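PDB 3LPZ: uncharacterized protein from Chaetomium thermophilum, which is Get4, an alpha-solenoid protein that probably binds Get5 and takes part in the targeting of tail-anchored membrane proteins. Local coordinates for residues Ala88-Arg91 with Val92-Ala95; Thr208-Arg211 with Ile212-Ala216. All blocks are in the same frame, centred on the assembly; numbering follows the deposited sequence.

Contact 1 (Ala88-Arg91 with Val92-Ala95); sequences AGQR and VDGA
Gln90 and Arg91 meet Asp93 in the short turn that joins helix 71-88 to helix 94-104. The turn opens at Gly89, whose positive phi and two backbone bonds into the last helical turn define a Schellman motif. At Gln90, CG lies anti to the backbone N (chi1 176°) and the chain then bends at chi2, which brings the amide alongside the carbonyl of Arg91. There Gln90 NE2 donates to Arg91 O at 2.8 Å, almost straight at 173°; the acceptor lies in the plane of the amide, and the donor sits on a lone pair in the carbonyl plane. Gln90 NE2 also lies 3.3 Å from Asp93 OD2, with amide and carboxylate planes 36° apart. Arg91 presents its carbonyl to this cluster, while its guanidinium leads away to a salt bridge with Asp130. Beyond it, Val92 turns its side chain from the turn and packs on Trp124 and Ser125 of helix 112-128. Asp93 occupies the N-cap: its carboxylate caps a backbone N just past Ala95, and OD1 bonds Ser96 OG. The clear bond to Arg91 O thus fixes the Gln90 side chain within the loop, its amide a polar neighbour of Asp93, whose charged form the cap and the positive end of helix 94-104 would probably favour.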
ATOM      1  N   ALA A  88      17.151   8.834  19.215  1.00 25.37           N
ATOM      2  CA  ALA A  88      16.990  10.271  19.399  1.00 25.17           C
ATOM      3  C   ALA A  88      15.550  10.664  19.752  1.00 24.74           C
ATOM      4  O   ALA A  88      15.311  11.792  20.115  1.00 24.17           O
ATOM      5  CB  ALA A  88      17.415  10.995  18.128  1.00 25.00           C
ATOM      6  N   GLY A  89      14.597   9.741  19.626  1.00 24.43           N
ATOM      7  CA  GLY A  89      13.186  10.110  19.745  1.00 24.33           C
ATOM      8  C   GLY A  89      12.732  11.092  18.651  1.00 24.13           C
ATOM      9  O   GLY A  89      11.816  11.888  18.869  1.00 23.85           O
ATOM     10  N   GLN A  90      13.380  11.032  17.482  1.00 22.90           N
ATOM     11  CA  GLN A  90      13.047  11.887  16.338  1.00 22.99           C
ATOM     12  C   GLN A  90      11.668  11.499  15.755  1.00 22.59           C
ATOM     13  O   GLN A  90      11.473  10.379  15.270  1.00 21.63           O
ATOM     14  CB  GLN A  90      14.148  11.808  15.252  1.00 22.91           C
ATOM     15  CG  GLN A  90      13.811  12.623  13.963  1.00 23.76           C
ATOM     16  CD  GLN A  90      13.685  14.092  14.254  1.00 25.26           C
ATOM     17  OE1 GLN A  90      14.641  14.705  14.695  1.00 28.09           O
ATOM     18  NE2 GLN A  90      12.505  14.666  14.028  1.00 24.72           N
ATOM     19  N   ARG A  91      10.705  12.419  15.848  1.00 22.33           N
ATOM     20  CA  ARG A  91       9.401  12.199  15.226  1.00 22.67           C
ATOM     21  C   ARG A  91       9.482  12.351  13.705  1.00 21.09           C
ATOM     22  O   ARG A  91      10.357  13.030  13.186  1.00 20.74           O
ATOM     23  CB  ARG A  91       8.348  13.167  15.784  1.00 23.63           C
ATOM     24  CG  ARG A  91       8.346  13.328  17.305  1.00 28.14           C
ATOM     25  CD  ARG A  91       7.189  12.642  18.001  1.00 30.72           C
ATOM     26  NE  ARG A  91       5.917  12.664  17.260  1.00 30.97           N
ATOM     27  CZ  ARG A  91       5.042  11.663  17.329  1.00 30.99           C
ATOM     28  NH1 ARG A  91       5.311  10.604  18.102  1.00 31.05           N
ATOM     29  NH2 ARG A  91       3.915  11.699  16.636  1.00 31.17           N
ATOM     30  N   VAL A  92       8.579  11.686  12.991  1.00 20.08           N
ATOM     31  CA  VAL A  92       8.471  11.853  11.552  1.00 18.97           C
ATOM     32  C   VAL A  92       8.250  13.348  11.211  1.00 19.06           C
ATOM     33  O   VAL A  92       7.335  13.995  11.743  1.00 18.79           O
ATOM     34  CB  VAL A  92       7.323  11.002  10.970  1.00 18.89           C
ATOM     35  CG1 VAL A  92       7.186  11.213   9.456  1.00 19.00           C
ATOM     36  CG2 VAL A  92       7.517   9.509  11.282  1.00 16.81           C
ATOM     37  N   ASP A  93       9.111  13.894  10.367  1.00 18.43           N
ATOM     38  CA  ASP A  93       8.974  15.267   9.907  1.00 19.67           C
ATOM     39  C   ASP A  93       9.626  15.397   8.524  1.00 19.10           C
ATOM     40  O   ASP A  93      10.146  14.407   7.974  1.00 17.87           O
ATOM     41  CB  ASP A  93       9.504  16.305  10.941  1.00 20.82           C
ATOM     42  CG  ASP A  93      11.043  16.308  11.096  1.00 24.19           C
ATOM     43  OD1 ASP A  93      11.786  15.583  10.378  1.00 26.26           O
ATOM     44  OD2 ASP A  93      11.527  17.062  11.975  1.00 27.29           O
ATOM     45  N   GLY A  94       9.592  16.601   7.957  1.00 17.72           N
ATOM     46  CA  GLY A  94      10.018  16.762   6.575  1.00 17.73           C
ATOM     47  C   GLY A  94      11.462  16.380   6.329  1.00 17.75           C
ATOM     48  O   GLY A  94      11.787  15.666   5.367  1.00 17.92           O
ATOM     49  N   ALA A  95      12.337  16.893   7.178  1.00 17.93           N
ATOM     50  CA  ALA A  95      13.778  16.679   7.028  1.00 18.85           C
ATOM     51  C   ALA A  95      14.196  15.218   7.277  1.00 18.53           C
ATOM     52  O   ALA A  95      15.057  14.691   6.562  1.00 19.04           O
ATOM     53  CB  ALA A  95      14.581  17.669   7.950  1.00 18.48           C
TER

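Contact 2 (Thr208-Arg211 with Ile212-Ala216); sequences TAYR and IFTSA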
ATOM      1  N   THR A 208     -11.325   7.902  -6.632  1.00 20.89           N
ATOM      2  CA  THR A 208     -10.245   8.279  -7.530  1.00 20.43           C
ATOM      3  C   THR A 208      -9.737   7.047  -8.314  1.00 20.00           C
ATOM      4  O   THR A 208      -9.576   7.111  -9.535  1.00 20.08           O
ATOM      5  CB  THR A 208      -9.081   8.977  -6.749  1.00 20.23           C
ATOM      6  OG1 THR A 208      -9.583  10.192  -6.171  1.00 22.52           O
ATOM      7  CG2 THR A 208      -7.882   9.307  -7.660  1.00 20.72           C
ATOM      8  N   ALA A 209      -9.449   5.944  -7.619  1.00 19.24           N
ATOM      9  CA  ALA A 209      -8.952   4.746  -8.309  1.00 18.91           C
ATOM     10  C   ALA A 209      -9.955   4.273  -9.375  1.00 18.99           C
ATOM     11  O   ALA A 209      -9.584   3.959 -10.495  1.00 17.76           O
ATOM     12  CB  ALA A 209      -8.664   3.616  -7.313  1.00 18.99           C
ATOM     13  N   TYR A 210     -11.233   4.273  -9.028  1.00 18.81           N
ATOM     14  CA  TYR A 210     -12.277   3.906  -9.968  1.00 19.20           C
ATOM     15  C   TYR A 210     -12.281   4.821 -11.210  1.00 19.86           C
ATOM     16  O   TYR A 210     -12.332   4.362 -12.359  1.00 19.29           O
ATOM     17  CB  TYR A 210     -13.617   3.989  -9.253  1.00 19.58           C
ATOM     18  CG  TYR A 210     -14.787   3.949 -10.191  1.00 21.15           C
ATOM     19  CD1 TYR A 210     -15.248   2.734 -10.704  1.00 19.60           C
ATOM     20  CD2 TYR A 210     -15.431   5.139 -10.582  1.00 24.49           C
ATOM     21  CE1 TYR A 210     -16.316   2.696 -11.593  1.00 22.03           C
ATOM     22  CE2 TYR A 210     -16.511   5.100 -11.467  1.00 25.83           C
ATOM     23  CZ  TYR A 210     -16.943   3.870 -11.961  1.00 24.72           C
ATOM     24  OH  TYR A 210     -18.018   3.840 -12.833  1.00 28.18           O
ATOM     25  N   ARG A 211     -12.190   6.123 -10.986  1.00 20.74           N
ATOM     26  CA  ARG A 211     -12.227   7.049 -12.113  1.00 22.22           C
ATOM     27  C   ARG A 211     -10.992   6.854 -13.007  1.00 21.40           C
ATOM     28  O   ARG A 211     -11.109   6.774 -14.229  1.00 22.85           O
ATOM     29  CB  ARG A 211     -12.337   8.490 -11.609  1.00 23.03           C
ATOM     30  CG  ARG A 211     -13.692   8.747 -10.919  1.00 27.66           C
ATOM     31  CD  ARG A 211     -13.934  10.227 -10.704  1.00 35.36           C
ATOM     32  NE  ARG A 211     -13.287  10.730  -9.508  1.00 41.13           N
ATOM     33  CZ  ARG A 211     -13.945  11.068  -8.395  1.00 45.01           C
ATOM     34  NH1 ARG A 211     -15.275  10.951  -8.314  1.00 47.22           N
ATOM     35  NH2 ARG A 211     -13.274  11.536  -7.359  1.00 46.23           N
ATOM     36  N   ILE A 212      -9.820   6.753 -12.404  1.00 20.63           N
ATOM     37  CA  ILE A 212      -8.591   6.529 -13.192  1.00 20.18           C
ATOM     38  C   ILE A 212      -8.637   5.224 -13.980  1.00 19.20           C
ATOM     39  O   ILE A 212      -8.304   5.205 -15.193  1.00 18.47           O
ATOM     40  CB  ILE A 212      -7.313   6.610 -12.316  1.00 20.16           C
ATOM     41  CG1 ILE A 212      -7.136   8.026 -11.708  1.00 21.06           C
ATOM     42  CG2 ILE A 212      -6.051   6.147 -13.086  1.00 19.93           C
ATOM     43  CD1 ILE A 212      -6.858   9.206 -12.723  1.00 22.00           C
ATOM     44  N   PHE A 213      -9.039   4.136 -13.327  1.00 18.31           N
ATOM     45  CA  PHE A 213      -9.000   2.830 -13.997  1.00 19.00           C
ATOM     46  C   PHE A 213      -9.995   2.840 -15.182  1.00 19.23           C
ATOM     47  O   PHE A 213      -9.660   2.420 -16.300  1.00 19.14           O
ATOM     48  CB  PHE A 213      -9.367   1.702 -13.015  1.00 18.56           C
ATOM     49  CG  PHE A 213      -9.294   0.338 -13.612  1.00 18.65           C
ATOM     50  CD1 PHE A 213     -10.367  -0.183 -14.348  1.00 18.01           C
ATOM     51  CD2 PHE A 213      -8.140  -0.450 -13.441  1.00 18.06           C
ATOM     52  CE1 PHE A 213     -10.292  -1.483 -14.918  1.00 19.55           C
ATOM     53  CE2 PHE A 213      -8.057  -1.728 -13.998  1.00 19.32           C
ATOM     54  CZ  PHE A 213      -9.131  -2.249 -14.747  1.00 19.10           C
ATOM     55  N   THR A 214     -11.225   3.277 -14.914  1.00 18.74           N
ATOM     56  CA  THR A 214     -12.229   3.311 -15.968  1.00 19.68           C
ATOM     57  C   THR A 214     -11.923   4.319 -17.086  1.00 19.79           C
ATOM     58  O   THR A 214     -12.267   4.048 -18.222  1.00 19.62           O
ATOM     59  CB  THR A 214     -13.672   3.470 -15.429  1.00 19.82           C
ATOM     60  OG1 THR A 214     -13.809   4.716 -14.716  1.00 19.97           O
ATOM     61  CG2 THR A 214     -14.019   2.271 -14.521  1.00 20.27           C
ATOM     62  N   SER A 215     -11.279   5.455 -16.776  1.00 20.18           N
ATOM     63  CA  SER A 215     -10.830   6.359 -17.856  1.00 21.48           C
ATOM     64  C   SER A 215      -9.792   5.668 -18.725  1.00 21.04           C
ATOM     65  O   SER A 215      -9.816   5.838 -19.927  1.00 20.86           O
ATOM     66  CB  SER A 215     -10.221   7.659 -17.327  1.00 21.77           C
ATOM     67  OG  SER A 215     -11.239   8.330 -16.636  1.00 28.02           O
ATOM     68  N   ALA A 216      -8.891   4.900 -18.102  1.00 20.66           N
ATOM     69  CA  ALA A 216      -7.847   4.188 -18.843  1.00 21.28           C
ATOM     70  C   ALA A 216      -8.494   3.146 -19.764  1.00 21.37           C
ATOM     71  O   ALA A 216      -8.133   3.017 -20.948  1.00 21.38           O
ATOM     72  CB  ALA A 216      -6.818   3.519 -17.859  1.00 20.54           C
TER
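Residues Thr208 to Ala216 keep helical phi/psi throughout, and four i-to-i+4 bonds join the two halves, from Ile212 N to Thr208 O (2.9 Å) through to Ser215 N to Arg211 O. Two of the acceptors are shared with side-chain hydroxyls. Thr214 OG1 donates to Tyr210 O at 2.8 Å, and Thr214 N reaches Tyr210 O at 3.0 Å from the opposite face of the carbonyl plane. The torsion explains the grip: chi1 of 62° sets OG1 between the backbone N and the carbonyl carbon, turned back along the helix. Ser215 repeats the pattern of two hydrogen bonds to one carbonyl oxygen with a different rotamer. Ser215 OG, anti to the carbonyl carbon, donates to Arg211 O at 2.9 Å from 37° out of the carbonyl plane, not on a lone pair, with Ser215 N on the other face. Thr214 also meets the Tyr210 ring. Its OG1 stands above the ring centre, and Thr214 CG2 comes to 3.7 Å from Tyr210 CE1, an off-centre CH-pi contact tilted 30° from the ring normal. Ile212, one turn on from Thr208, places CG1 3.4 Å from Thr208 O, while Thr208 CG2 is a looser 4.3 Å from Ile212 CG1. Around this helix, Ile212 packs on Ala171 and Arg172 of helix 166-179, and Phe213 reaches Tyr175 edge-to-face as well as helix 186-199. Toward the C-terminal part of the fold, Tyr210 OH bonds Ser249 of helix 243-256 and the backbone N of Arg237, whose guanidinium in turn bonds Thr214 OG1, so that helix 203-220 is tied to strand 237-238.

The two contacts come in series along the chain, contact 1 closing before contact 2 opens, and both belong to the Get4-family part of the chain. Their centres are 35 Å apart, on opposite sides of the chain's centre, and a gap of about 23 Å between nearest atoms means that they do not touch. They also lie on different helices: contact 1 is a surface turn between helices 71-88 and 94-104; contact 2 is a partly buried length of helix 203-220. Helices 112-128 to 186-199 come between them in sequence. Together they illustrate, in this alpha-solenoid, a capped inter-helix turn and a helix that contacts helices 166-179, 186-199 and 243-256.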